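Local coordinates for protein PTS-dependent dihydroxyacetone kinase, ADP-binding subunit dhaL (Lactococcus lactis subsp. lactis, PDB 3CR3) that carries bound ADP with magnesium, takes a phosphoryl group from DhaM to form ATP and passes it to dihydroxyacetone held on DhaK, at residues 16-21 / 43-48; 38-43 / 77-82; 50-55 / 61-66; 98-103 / 133-138; 117-120 / 124-127. One frame throughout, in Å; residues are numbered along the deposited sequence.

Contact 1 of 5, residues 16-21 / 43-48; sequences EKIQEN and RGMSET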
# COMPACT_ATOMS: atom_id res chain seq x y z
N GLU A 16 14.96 -34.29 8.23
CA GLU A 16 14.24 -35.45 7.68
C GLU A 16 12.73 -35.35 7.87
O GLU A 16 11.98 -35.60 6.94
CB GLU A 16 14.76 -36.76 8.28
CG GLU A 16 16.09 -37.25 7.72
CD GLU A 16 16.72 -38.35 8.56
OE1 GLU A 16 15.97 -39.12 9.23
OE2 GLU A 16 17.97 -38.46 8.56
N LYS A 17 12.28 -35.00 9.07
CA LYS A 17 10.86 -34.77 9.33
C LYS A 17 10.31 -33.64 8.47
O LYS A 17 9.16 -33.71 8.01
CB LYS A 17 10.64 -34.41 10.80
CG LYS A 17 10.81 -35.57 11.76
CD LYS A 17 9.60 -36.48 11.74
CE LYS A 17 9.64 -37.49 12.85
NZ LYS A 17 8.33 -38.21 12.97
N ILE A 18 11.12 -32.61 8.27
CA ILE A 18 10.74 -31.44 7.48
C ILE A 18 10.57 -31.80 6.00
O ILE A 18 9.55 -31.47 5.39
CB ILE A 18 11.77 -30.28 7.64
CG1 ILE A 18 11.63 -29.61 9.02
CG2 ILE A 18 11.64 -29.27 6.51
CD1 ILE A 18 10.28 -28.98 9.29
N GLN A 19 11.57 -32.48 5.43
CA GLN A 19 11.50 -32.95 4.03
C GLN A 19 10.35 -33.93 3.80
O GLN A 19 9.65 -33.84 2.80
CB GLN A 19 12.82 -33.61 3.61
CG GLN A 19 14.06 -32.73 3.78
CD GLN A 19 13.99 -31.44 2.99
OE1 GLN A 19 13.31 -31.36 1.97
NE2 GLN A 19 14.72 -30.44 3.44
N GLU A 20 10.16 -34.85 4.74
CA GLU A 20 9.09 -35.84 4.65
C GLU A 20 7.71 -35.19 4.64
O GLU A 20 6.85 -35.56 3.84
CB GLU A 20 9.18 -36.85 5.80
CG GLU A 20 10.32 -37.89 5.65
CD GLU A 20 10.40 -38.88 6.82
OE1 GLU A 20 9.72 -38.66 7.86
OE2 GLU A 20 11.14 -39.88 6.70
N ASN A 21 7.51 -34.21 5.52
CA ASN A 21 6.21 -33.58 5.71
C ASN A 21 6.04 -32.21 5.09
O ASN A 21 5.14 -31.47 5.51
CB ASN A 21 5.91 -33.50 7.21
CG ASN A 21 5.89 -34.84 7.87
OD1 ASN A 21 4.97 -35.61 7.66
ND2 ASN A 21 6.91 -35.14 8.68
N ARG A 43 13.65 -25.82 2.21
CA ARG A 43 14.78 -25.02 1.69
C ARG A 43 15.76 -24.68 2.81
O ARG A 43 16.95 -24.99 2.73
CB ARG A 43 14.22 -23.74 1.07
CG ARG A 43 15.23 -22.76 0.50
CD ARG A 43 14.52 -21.71 -0.36
NE ARG A 43 13.63 -22.31 -1.35
CZ ARG A 43 12.30 -22.19 -1.38
NH1 ARG A 43 11.66 -21.46 -0.47
NH2 ARG A 43 11.59 -22.80 -2.34
N GLY A 44 15.25 -24.07 3.87
CA GLY A 44 16.08 -23.62 4.97
C GLY A 44 16.86 -24.73 5.64
O GLY A 44 18.03 -24.56 5.98
N MSE A 45 16.20 -25.88 5.83
CA MSE A 45 16.82 -27.00 6.51
C MSE A 45 17.73 -27.82 5.59
O MSE A 45 18.75 -28.36 6.04
CB MSE A 45 15.79 -27.87 7.24
CG MSE A 45 15.28 -27.26 8.56
SE MSE A 45 16.74 -26.77 9.81
CE MSE A 45 17.57 -28.50 10.02
N SER A 46 17.40 -27.89 4.30
CA SER A 46 18.31 -28.51 3.33
C SER A 46 19.61 -27.72 3.28
O SER A 46 20.68 -28.28 3.47
CB SER A 46 17.69 -28.62 1.94
OG SER A 46 17.03 -27.42 1.60
N GLU A 47 19.49 -26.41 3.08
CA GLU A 47 20.62 -25.50 3.16
C GLU A 47 21.39 -25.56 4.48
O GLU A 47 22.62 -25.56 4.46
CB GLU A 47 20.18 -24.07 2.84
CG GLU A 47 19.80 -23.89 1.38
CD GLU A 47 20.95 -24.20 0.43
OE1 GLU A 47 22.04 -23.60 0.60
OE2 GLU A 47 20.78 -25.04 -0.47
N THR A 48 20.67 -25.63 5.60
CA THR A 48 21.30 -25.79 6.92
C THR A 48 22.19 -27.05 6.98
O THR A 48 23.35 -26.97 7.36
CB THR A 48 20.26 -25.81 8.07
OG1 THR A 48 19.65 -24.52 8.17
CG2 THR A 48 20.91 -26.15 9.40
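Ile18 and Gln19 of helix 4-20 meet Met45 and Ser46 of helix 37-54 in a sparse helix-to-helix packing contact, half apolar and half polar, in the all-helical DhaL fold. On the buried side, Ile18 brings CG1 to 4.4 Å from CG of Met45. That residue is a selenomethionine, and its three torsions all turn the same way (chi1 -76°, chi2 -54°, chi3 -59°), which curls the selenium away from Ile18; the chain packs instead on Phe14 and Asn15, a turn earlier on helix 4-20.

Toward the surface the polar half takes over. The chain of Gln19 bends at chi2 and lays its amide across the gap, NE2 passing 3.8 Å from CB of Ser46. No hydrogen bond joins the two residues: the amide nitrogen is held by Asn15 OD1 and by the carbonyl of Ala42 on the facing helix, while the hydroxyl of Ser46 stays near the carbonyls of Ala42 and Arg43 in its own helix. The end of helix 4-20 is tied back by Asn21, whose ND2 lies 2.7 Å from Lys17 O.

Tyr182 of helix 175-191 lies against Ile18, and helix 60-74 meets the other flank of 43-48 through Thr70 and Leu71, which touch Thr48.

Contact 2 of 5, residues 38-43 / 77-82; sequences GANMAR and GASGPL. With ADP (adenosine-5'-diphosphate), chain G.
The diphosphate-binding end of the ADP site is built where helix 37-54 faces the start of helix 79-94, with Asn40 and Ser79 meeting over a single phosphate oxygen. Asn40 ND2 donates a nearly straight bond (164°) to ADP O2A at 2.7 Å. Ser79 OG, which chi1 (59°) sets between backbone N and carbonyl carbon, facing the alpha-phosphate, gives a second to the same O2A at 2.9 Å. Two donors from different helices thus grip one oxygen, their directions about 100° apart. Next to them Ala78 N points almost directly at the beta-phosphate, 2.8 Å from ADP O2B, and makes a weak, bent bond to the bridging O3A.

Between the two segments themselves the contact is slight. The bent chain of Met41, a selenomethionine, brings SE 3.9 Å from Ser79 OG. Gly77 N lies 3.9 Å from Asn40 ND2, and the place a CB would take is filled by that amide and by ADP O3A. Leu82 sets CD1 over one face of the adenine, 3.2 Å from ADP C4.

Asp36, a magnesium ligand, stands beside Asn40, placing this wall next to the metal site. An amide, a hydroxyl and a backbone N-H are the donors here, and Arg43, with Asn40 OD1 at its guanidinium edge, would probably polarise the amide.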
# COMPACT_ATOMS: atom_id res chain seq x y z
N GLY A 38 5.97 -25.27 4.46
CA GLY A 38 6.72 -26.49 4.19
C GLY A 38 7.87 -26.30 3.22
O GLY A 38 8.99 -26.73 3.49
N ALA A 39 7.58 -25.66 2.08
CA ALA A 39 8.59 -25.24 1.10
C ALA A 39 9.71 -24.40 1.74
O ALA A 39 10.89 -24.67 1.52
CB ALA A 39 7.93 -24.45 -0.01
N ASN A 40 9.31 -23.38 2.53
CA ASN A 40 10.21 -22.48 3.26
C ASN A 40 11.18 -23.25 4.16
O ASN A 40 12.40 -23.06 4.09
CB ASN A 40 9.39 -21.53 4.16
CG ASN A 40 8.81 -20.31 3.42
OD1 ASN A 40 9.15 -20.04 2.27
ND2 ASN A 40 7.95 -19.56 4.11
N MSE A 41 10.61 -24.10 5.02
CA MSE A 41 11.38 -24.92 5.95
C MSE A 41 12.25 -25.98 5.27
O MSE A 41 13.34 -26.28 5.76
CB MSE A 41 10.46 -25.57 6.99
CG MSE A 41 9.75 -24.58 7.94
SE MSE A 41 10.98 -23.42 8.94
CE MSE A 41 11.75 -24.83 10.07
N ALA A 42 11.76 -26.56 4.17
CA ALA A 42 12.52 -27.56 3.42
C ALA A 42 13.80 -26.98 2.84
O ALA A 42 14.87 -27.57 2.98
CB ALA A 42 11.69 -28.20 2.32
N ARG A 43 13.65 -25.82 2.21
CA ARG A 43 14.78 -25.02 1.69
C ARG A 43 15.76 -24.68 2.81
O ARG A 43 16.95 -24.99 2.73
CB ARG A 43 14.22 -23.74 1.07
CG ARG A 43 15.23 -22.76 0.50
CD ARG A 43 14.52 -21.71 -0.36
NE ARG A 43 13.63 -22.31 -1.35
CZ ARG A 43 12.30 -22.19 -1.38
NH1 ARG A 43 11.66 -21.46 -0.47
NH2 ARG A 43 11.59 -22.80 -2.34
N GLY A 77 9.98 -16.23 4.52
CA GLY A 77 8.82 -15.88 5.33
C GLY A 77 9.15 -15.64 6.80
O GLY A 77 10.32 -15.69 7.20
N ALA A 78 8.11 -15.40 7.59
CA ALA A 78 8.21 -15.11 9.02
C ALA A 78 9.01 -16.17 9.78
O ALA A 78 9.73 -15.85 10.72
CB ALA A 78 6.81 -14.97 9.63
N SER A 79 8.90 -17.42 9.37
CA SER A 79 9.61 -18.50 10.07
C SER A 79 11.15 -18.30 10.06
O SER A 79 11.84 -18.83 10.93
CB SER A 79 9.23 -19.85 9.46
OG SER A 79 9.54 -19.86 8.08
N GLY A 80 11.66 -17.56 9.08
CA GLY A 80 13.10 -17.24 9.02
C GLY A 80 13.61 -16.39 10.19
O GLY A 80 14.42 -16.87 11.00
N PRO A 81 13.15 -15.13 10.29
CA PRO A 81 13.46 -14.33 11.47
C PRO A 81 13.13 -15.03 12.80
O PRO A 81 13.83 -14.83 13.79
CB PRO A 81 12.59 -13.07 11.32
CG PRO A 81 12.11 -13.06 9.93
CD PRO A 81 12.36 -14.38 9.29
N LEU A 82 12.08 -15.85 12.81
CA LEU A 82 11.66 -16.50 14.07
C LEU A 82 12.56 -17.64 14.53
O LEU A 82 13.10 -17.61 15.64
CB LEU A 82 10.19 -16.97 13.98
CG LEU A 82 9.15 -15.85 13.83
CD1 LEU A 82 7.84 -16.47 13.34
CD2 LEU A 82 8.96 -15.09 15.11
PB ADP G . 4.86 -16.54 6.28
O1B ADP G . 4.58 -17.14 4.94
O2B ADP G . 5.64 -15.28 6.20
O3B ADP G . 3.63 -16.44 7.18
PA ADP G . 5.72 -19.20 7.07
O1A ADP G . 4.53 -19.68 6.32
O2A ADP G . 7.05 -19.82 6.69
O3A ADP G . 5.86 -17.59 7.02
O5' ADP G . 5.49 -19.43 8.65
C5' ADP G . 4.19 -19.24 9.23
C4' ADP G . 4.32 -19.51 10.72
O4' ADP G . 5.12 -18.52 11.37
C3' ADP G . 2.98 -19.49 11.44
O3' ADP G . 2.38 -20.78 11.35
C2' ADP G . 3.35 -19.10 12.87
O2' ADP G . 3.59 -20.24 13.71
C1' ADP G . 4.69 -18.39 12.72
N9 ADP G . 4.53 -16.96 13.01
C8 ADP G . 4.08 -16.05 12.11
N7 ADP G . 4.04 -14.83 12.67
C5 ADP G . 4.46 -14.96 13.94
C6 ADP G . 4.65 -14.05 15.09
N6 ADP G . 4.39 -12.74 14.93
N1 ADP G . 5.11 -14.57 16.24
C2 ADP G . 5.40 -15.88 16.39
N3 ADP G . 5.24 -16.76 15.39
C4 ADP G . 4.78 -16.36 14.17

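Contact 3 of 5, residues 50-55 / 61-66; sequences KALEVS and SEIFKK
Leu52 makes apolar contact with two partners on 61-66, one methyl to each. Its CD1 lies 4.0 Å from CG2 of Ile63, the two side chains crossing at about a right angle, while CD2 sits 3.6 Å from CG of Lys66. Leu52 and Ile63 also share Phe57 of the connecting loop and Leu11 of helix 4-20, which close the buried side.

The aliphatic part of Lys66 makes the second kind of contact. The chain starts out toward the other helix, and bends at chi2 (56°) and chi3 (84°) lay its methylenes along Leu52, the two side chains running in opposite directions. Its CD comes to rest 4.0 Å from CB of Ala51.

These residues form the closed end of an antiparallel helical hairpin: helix 37-54 ends, a short loop turns, and helix 60-74 returns with the local axes 10.6 Å apart at 141°.

No hydrogen bond crosses between the segments. As the backbone bonds weaken at the end of 50-54, Ser55 folds OG back to Ala51 O at 2.9 Å, donating from somewhat off the carbonyl plane, and CE of Lys66 passes that hydroxyl, Ser55 OG, at 4.4 Å.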
# COMPACT_ATOMS: atom_id res chain seq x y z
N LYS A 50 23.44 -28.77 4.53
CA LYS A 50 24.58 -28.55 3.61
C LYS A 50 25.68 -27.76 4.31
O LYS A 50 26.84 -28.15 4.31
CB LYS A 50 24.15 -27.78 2.36
CG LYS A 50 23.30 -28.53 1.36
CD LYS A 50 23.39 -27.83 0.00
CE LYS A 50 22.13 -28.01 -0.82
NZ LYS A 50 22.28 -27.37 -2.17
N ALA A 51 25.29 -26.63 4.91
CA ALA A 51 26.24 -25.74 5.59
C ALA A 51 26.94 -26.40 6.78
O ALA A 51 28.11 -26.12 7.04
CB ALA A 51 25.55 -24.45 6.02
N LEU A 52 26.23 -27.27 7.50
CA LEU A 52 26.81 -28.00 8.62
C LEU A 52 27.85 -29.05 8.19
O LEU A 52 28.78 -29.35 8.94
CB LEU A 52 25.74 -28.67 9.49
CG LEU A 52 24.64 -27.85 10.19
CD1 LEU A 52 24.01 -28.68 11.30
CD2 LEU A 52 25.12 -26.53 10.73
N GLU A 53 27.68 -29.61 6.98
CA GLU A 53 28.60 -30.61 6.44
C GLU A 53 30.00 -30.04 6.15
O GLU A 53 31.01 -30.65 6.50
CB GLU A 53 28.03 -31.28 5.17
CG GLU A 53 27.25 -32.59 5.40
CD GLU A 53 26.65 -33.18 4.10
OE1 GLU A 53 25.85 -32.48 3.42
OE2 GLU A 53 26.96 -34.36 3.77
N VAL A 54 30.05 -28.86 5.52
CA VAL A 54 31.33 -28.26 5.12
C VAL A 54 32.09 -27.61 6.29
O VAL A 54 33.31 -27.45 6.22
CB VAL A 54 31.17 -27.22 3.98
CG1 VAL A 54 30.67 -27.89 2.70
CG2 VAL A 54 30.26 -26.06 4.41
N SER A 55 31.36 -27.24 7.34
CA SER A 55 32.00 -26.62 8.49
C SER A 55 32.50 -27.66 9.50
O SER A 55 32.06 -28.81 9.50
CB SER A 55 31.06 -25.59 9.15
OG SER A 55 29.77 -26.11 9.39
N SER A 61 27.43 -24.06 20.53
CA SER A 61 27.13 -22.66 20.21
C SER A 61 27.39 -22.33 18.73
O SER A 61 26.53 -21.74 18.08
CB SER A 61 27.92 -21.70 21.11
OG SER A 61 27.67 -20.35 20.77
N GLU A 62 28.55 -22.73 18.21
CA GLU A 62 28.86 -22.58 16.78
C GLU A 62 27.84 -23.22 15.85
O GLU A 62 27.49 -22.64 14.81
CB GLU A 62 30.26 -23.13 16.44
CG GLU A 62 31.37 -22.45 17.20
CD GLU A 62 32.75 -22.84 16.73
OE1 GLU A 62 32.87 -23.61 15.75
OE2 GLU A 62 33.72 -22.36 17.34
N ILE A 63 27.36 -24.41 16.19
CA ILE A 63 26.33 -25.07 15.38
C ILE A 63 25.06 -24.22 15.30
O ILE A 63 24.57 -23.94 14.20
CB ILE A 63 25.96 -26.47 15.89
CG1 ILE A 63 27.23 -27.30 16.11
CG2 ILE A 63 24.97 -27.15 14.92
CD1 ILE A 63 27.01 -28.65 16.79
N PHE A 64 24.55 -23.82 16.46
CA PHE A 64 23.34 -23.00 16.54
C PHE A 64 23.49 -21.68 15.77
O PHE A 64 22.56 -21.25 15.09
CB PHE A 64 22.96 -22.74 18.00
CG PHE A 64 22.50 -23.99 18.77
CD1 PHE A 64 21.99 -25.10 18.10
CD2 PHE A 64 22.55 -24.01 20.16
CE1 PHE A 64 21.56 -26.22 18.81
CE2 PHE A 64 22.13 -25.12 20.87
CZ PHE A 64 21.62 -26.23 20.19
N LYS A 65 24.66 -21.05 15.87
CA LYS A 65 24.93 -19.81 15.13
C LYS A 65 24.83 -20.03 13.62
O LYS A 65 24.29 -19.18 12.91
CB LYS A 65 26.30 -19.22 15.51
CG LYS A 65 26.59 -17.88 14.81
CD LYS A 65 27.64 -17.01 15.56
CE LYS A 65 27.91 -15.70 14.79
NZ LYS A 65 26.65 -14.96 14.43
N LYS A 66 25.35 -21.16 13.15
CA LYS A 66 25.32 -21.54 11.74
C LYS A 66 23.89 -21.82 11.27
O LYS A 66 23.50 -21.47 10.14
CB LYS A 66 26.22 -22.75 11.49
CG LYS A 66 26.31 -23.22 10.02
CD LYS A 66 26.78 -22.11 9.08
CE LYS A 66 28.31 -21.97 9.04
NZ LYS A 66 28.68 -20.70 8.33

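Contact 4 of 5, residues 98-103 / 133-138; sequences LDTSEL and NDLQTD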
# COMPACT_ATOMS: atom_id res chain seq x y z
N LEU A 98 24.51 -26.10 28.25
CA LEU A 98 23.79 -26.92 27.28
C LEU A 98 22.57 -27.59 27.92
O LEU A 98 21.97 -28.48 27.33
CB LEU A 98 24.72 -27.92 26.58
CG LEU A 98 25.90 -27.33 25.79
CD1 LEU A 98 26.91 -28.39 25.37
CD2 LEU A 98 25.41 -26.56 24.59
N ASP A 99 22.18 -27.14 29.11
CA ASP A 99 20.92 -27.56 29.72
C ASP A 99 19.76 -27.36 28.74
O ASP A 99 19.58 -26.26 28.21
CB ASP A 99 20.64 -26.79 31.02
CG ASP A 99 19.33 -27.21 31.67
OD1 ASP A 99 19.36 -27.98 32.65
OD2 ASP A 99 18.27 -26.80 31.19
N THR A 100 18.99 -28.41 28.53
CA THR A 100 17.95 -28.42 27.51
C THR A 100 16.86 -27.37 27.75
O THR A 100 16.52 -26.62 26.83
CB THR A 100 17.38 -29.85 27.31
OG1 THR A 100 18.46 -30.75 27.06
CG2 THR A 100 16.39 -29.92 26.15
N SER A 101 16.34 -27.28 28.98
CA SER A 101 15.30 -26.28 29.24
C SER A 101 15.84 -24.84 29.16
O SER A 101 15.16 -23.96 28.65
CB SER A 101 14.50 -26.58 30.53
OG SER A 101 15.12 -26.07 31.71
N GLU A 102 17.08 -24.61 29.59
CA GLU A 102 17.73 -23.30 29.41
C GLU A 102 17.84 -22.85 27.95
O GLU A 102 17.65 -21.66 27.65
CB GLU A 102 19.11 -23.29 30.06
CG GLU A 102 19.09 -23.12 31.57
CD GLU A 102 19.65 -21.79 32.02
OE1 GLU A 102 19.08 -20.72 31.66
OE2 GLU A 102 20.68 -21.81 32.73
N LEU A 103 18.14 -23.79 27.05
CA LEU A 103 18.20 -23.53 25.62
C LEU A 103 16.82 -23.15 25.06
O LEU A 103 16.65 -22.11 24.42
CB LEU A 103 18.78 -24.73 24.85
CG LEU A 103 20.24 -25.11 25.19
CD1 LEU A 103 20.69 -26.38 24.45
CD2 LEU A 103 21.19 -23.96 24.89
N ASN A 133 7.50 -25.79 29.58
CA ASN A 133 6.75 -26.07 30.80
C ASN A 133 6.85 -27.57 31.14
O ASN A 133 7.13 -27.93 32.28
CB ASN A 133 5.28 -25.61 30.67
CG ASN A 133 5.12 -24.09 30.86
OD1 ASN A 133 5.89 -23.45 31.58
ND2 ASN A 133 4.09 -23.53 30.23
N ASP A 134 6.68 -28.41 30.13
CA ASP A 134 6.78 -29.87 30.28
C ASP A 134 8.17 -30.32 30.75
O ASP A 134 8.29 -31.14 31.66
CB ASP A 134 6.40 -30.59 28.97
CG ASP A 134 4.89 -30.70 28.78
OD1 ASP A 134 4.14 -30.42 29.74
OD2 ASP A 134 4.46 -31.07 27.66
N LEU A 135 9.22 -29.77 30.14
CA LEU A 135 10.60 -30.06 30.55
C LEU A 135 10.84 -29.67 32.02
O LEU A 135 11.50 -30.40 32.75
CB LEU A 135 11.61 -29.35 29.64
CG LEU A 135 11.73 -29.75 28.16
CD1 LEU A 135 12.57 -28.72 27.40
CD2 LEU A 135 12.30 -31.15 27.97
N GLN A 136 10.28 -28.54 32.43
CA GLN A 136 10.42 -28.03 33.80
C GLN A 136 9.62 -28.84 34.82
O GLN A 136 9.83 -28.74 36.04
CB GLN A 136 10.04 -26.54 33.85
CG GLN A 136 11.18 -25.59 33.46
CD GLN A 136 10.73 -24.17 33.10
OE1 GLN A 136 9.57 -23.78 33.31
NE2 GLN A 136 11.66 -23.38 32.57
N THR A 137 8.70 -29.66 34.32
CA THR A 137 7.89 -30.54 35.17
C THR A 137 8.19 -32.00 34.84
O THR A 137 7.43 -32.90 35.23
CB THR A 137 6.38 -30.24 35.02
OG1 THR A 137 6.02 -30.27 33.64
CG2 THR A 137 6.04 -28.86 35.59
N ASP A 138 9.31 -32.22 34.15
CA ASP A 138 9.75 -33.54 33.68
C ASP A 138 8.60 -34.37 33.12
O ASP A 138 8.34 -35.48 33.58
CB ASP A 138 10.46 -34.30 34.80
CG ASP A 138 11.13 -35.56 34.31
OD1 ASP A 138 11.66 -35.57 33.16
OD2 ASP A 138 11.12 -36.55 35.06
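Ser101, which meets Leu135 across the contact, is also bound to the flat group that organises its own side, the carboxylate of Asp99. The carboxylate does not touch 133-138; its OD2 takes two bonds from its own helix start. One comes from Glu102 N at 3.0 Å on the anti lone pair, nearly straight at 169°, and a longer one from Ser101 OG at 3.3 Å on the syn lone pair. A chi1 of 85° leaves that hydroxyl between the backbone N and carbonyl carbon of Ser101, from where it meets Asp99 OD2. Of the flat-ended Gln136, CG is nearest, 4.3 Å from Ser101 OG, with the amide nitrogen NE2 little farther.

Asp99 is therefore the N-cap of helix 100-115. The facing helix 125-136 finishes here in a Schellman motif, with Asp138 at positive phi as the C-prime residue: Asp138 N is bonded to Leu135 O at 3.2 Å, and Ser139 N to Asp134 O completes the motif. One helix begins where the other ends.

The contact itself is aliphatic. Ser101 and Leu135 come together CB to CB at 4.1 Å, an approach consistent with the small size of serine. Leu135 then extends along the partner, its CD1 lying 4.1 Å from CA of Ser101 and 4.2 Å from CG2 of Thr100, whose side chain crosses it at about a right angle. Thr100 further packs on Leu187 and Val191 of helix 175-191, while Ala140 borders Leu135.

No hydrogen bond crosses between the segments. The capping bonds lie within each helix end, Asp99 probably with some electrostatic gain from the amide dipoles of the helix start, while the join between them is made by carbon atoms.

Contact 5 of 5, residues 117-120 / 124-127; sequences AQVG and MVDI. With ADP (adenosine-5'-diphosphate), chain G.
Asp126 OD1 is gripped twice as it ties the loop after helix 100-115 to the start of helix 125-136. Gly120 N donates to Asp126 OD1 at 2.8 Å, arriving from well above the carboxylate plane (51° out of it). A chi1 of -55°, with CG beside the backbone N, brings the carboxylate to Gly120. A water donates to the same OD1 at 2.6 Å and also to Gln118 O at 2.9 Å, so it bridges carboxylate and loop carbonyl. The other oxygen, OD2, receives a weak bond from Thr123 N. Gly120 holds a positive phi of 97°, which a glycine takes readily and in which a side chain would crowd the preceding carbonyl.

Beside these bonds runs a small apolar seam. Val125 splits its two methyls between the loop residues: CG2 lies 3.9 Å from CB of Ala117, and CG1 lies 4.1 Å from CG2 of Val119. Leu108 and Ile111 of helix 100-115 pack on Val125 as well.

The inner end of the seam belongs to the ADP pocket. Ala117 CB stands 3.6 Å from ADP N1, and Met124 N donates to the ribose O2' at 3.2 Å. One acidic side chain, one bridging water and the Val119-Val125 packing thus help join the outer part of the loop to the helix start, while the apolar side chains nearer the nucleotide offer adenine a surface of carbon and a backbone N-H donates to the sugar hydroxyl.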
# COMPACT_ATOMS: atom_id res chain seq x y z
N ALA A 117 4.53 -12.28 20.03
CA ALA A 117 3.37 -13.12 20.27
C ALA A 117 3.30 -13.56 21.73
O ALA A 117 4.32 -13.89 22.34
CB ALA A 117 3.36 -14.35 19.33
N GLN A 118 2.10 -13.52 22.28
CA GLN A 118 1.83 -14.07 23.59
C GLN A 118 1.41 -15.52 23.42
O GLN A 118 1.03 -15.93 22.32
CB GLN A 118 0.71 -13.28 24.27
CG GLN A 118 1.10 -11.87 24.69
CD GLN A 118 -0.11 -11.03 25.05
OE1 GLN A 118 -0.47 -10.10 24.33
NE2 GLN A 118 -0.76 -11.37 26.15
N VAL A 119 1.49 -16.30 24.48
CA VAL A 119 0.98 -17.66 24.45
C VAL A 119 -0.53 -17.63 24.21
O VAL A 119 -1.25 -16.80 24.80
CB VAL A 119 1.33 -18.42 25.76
CG1 VAL A 119 0.85 -19.88 25.69
CG2 VAL A 119 2.83 -18.37 26.02
N GLY A 120 -1.00 -18.51 23.33
CA GLY A 120 -2.43 -18.60 22.99
C GLY A 120 -2.83 -17.86 21.74
O GLY A 120 -4.01 -17.81 21.38
N MSE A 124 3.80 -20.79 16.81
CA MSE A 124 4.82 -21.68 17.37
C MSE A 124 5.19 -21.36 18.82
O MSE A 124 5.62 -22.22 19.53
CB MSE A 124 6.08 -21.66 16.51
CG MSE A 124 6.83 -20.31 16.54
SE MSE A 124 8.38 -20.29 15.31
CE MSE A 124 9.54 -21.42 16.25
N VAL A 125 5.03 -20.10 19.23
CA VAL A 125 5.19 -19.69 20.63
C VAL A 125 4.41 -20.61 21.59
O VAL A 125 4.87 -20.94 22.68
CB VAL A 125 4.75 -18.20 20.82
CG1 VAL A 125 4.55 -17.84 22.29
CG2 VAL A 125 5.77 -17.25 20.19
N ASP A 126 3.24 -21.06 21.14
CA ASP A 126 2.37 -21.91 21.98
C ASP A 126 3.03 -23.24 22.31
O ASP A 126 2.95 -23.71 23.44
CB ASP A 126 1.04 -22.14 21.28
CG ASP A 126 0.35 -20.86 20.90
OD1 ASP A 126 0.65 -19.81 21.52
OD2 ASP A 126 -0.48 -20.90 19.98
N ILE A 127 3.70 -23.84 21.33
CA ILE A 127 4.31 -25.13 21.56
C ILE A 127 5.69 -24.98 22.23
O ILE A 127 6.06 -25.83 23.06
CB ILE A 127 4.31 -26.04 20.28
CG1 ILE A 127 4.65 -27.49 20.64
CG2 ILE A 127 5.23 -25.49 19.22
CD1 ILE A 127 4.14 -28.53 19.63
PB ADP G . 4.86 -16.54 6.28
O1B ADP G . 4.58 -17.14 4.94
O2B ADP G . 5.64 -15.28 6.20
O3B ADP G . 3.63 -16.44 7.18
PA ADP G . 5.72 -19.20 7.07
O1A ADP G . 4.53 -19.68 6.32
O2A ADP G . 7.05 -19.82 6.69
O3A ADP G . 5.86 -17.59 7.02
O5' ADP G . 5.49 -19.43 8.65
C5' ADP G . 4.19 -19.24 9.23
C4' ADP G . 4.32 -19.51 10.72
O4' ADP G . 5.12 -18.52 11.37
C3' ADP G . 2.98 -19.49 11.44
O3' ADP G . 2.38 -20.78 11.35
C2' ADP G . 3.35 -19.10 12.87
O2' ADP G . 3.59 -20.24 13.71
C1' ADP G . 4.69 -18.39 12.72
N9 ADP G . 4.53 -16.96 13.01
C8 ADP G . 4.08 -16.05 12.11
N7 ADP G . 4.04 -14.83 12.67
C5 ADP G . 4.46 -14.96 13.94
C6 ADP G . 4.65 -14.05 15.09
N6 ADP G . 4.39 -12.74 14.93
N1 ADP G . 5.11 -14.57 16.24
C2 ADP G . 5.40 -15.88 16.39
N3 ADP G . 5.24 -16.76 15.39
C4 ADP G . 4.78 -16.36 14.17
O HOH W 1 1.24 -17.75 20.10

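Contacts 2 and 5 bind different parts of one nucleotide: contact 2 takes the diphosphate and a face of adenine, contact 5 the ribose and the N1 side of adenine. Their centres are 17 Å apart, and they touch where Leu82 CB meets Met124 SE at 4.0 Å. Contact 1 backs contact 2 along helix 37-54, joined to it by Gln19 NE2 and Ala42 O at 2.9 Å, a probable hydrogen bond; the side chain of Ile18 remains about 10 Å from ADP. Contact 3 lies farther along the same helix, its centre 18 Å from that of contact 2. Contact 4, also remote from the pocket, touches contact 3 through Phe64 and Leu103 and shares helix 125-136 with contact 5.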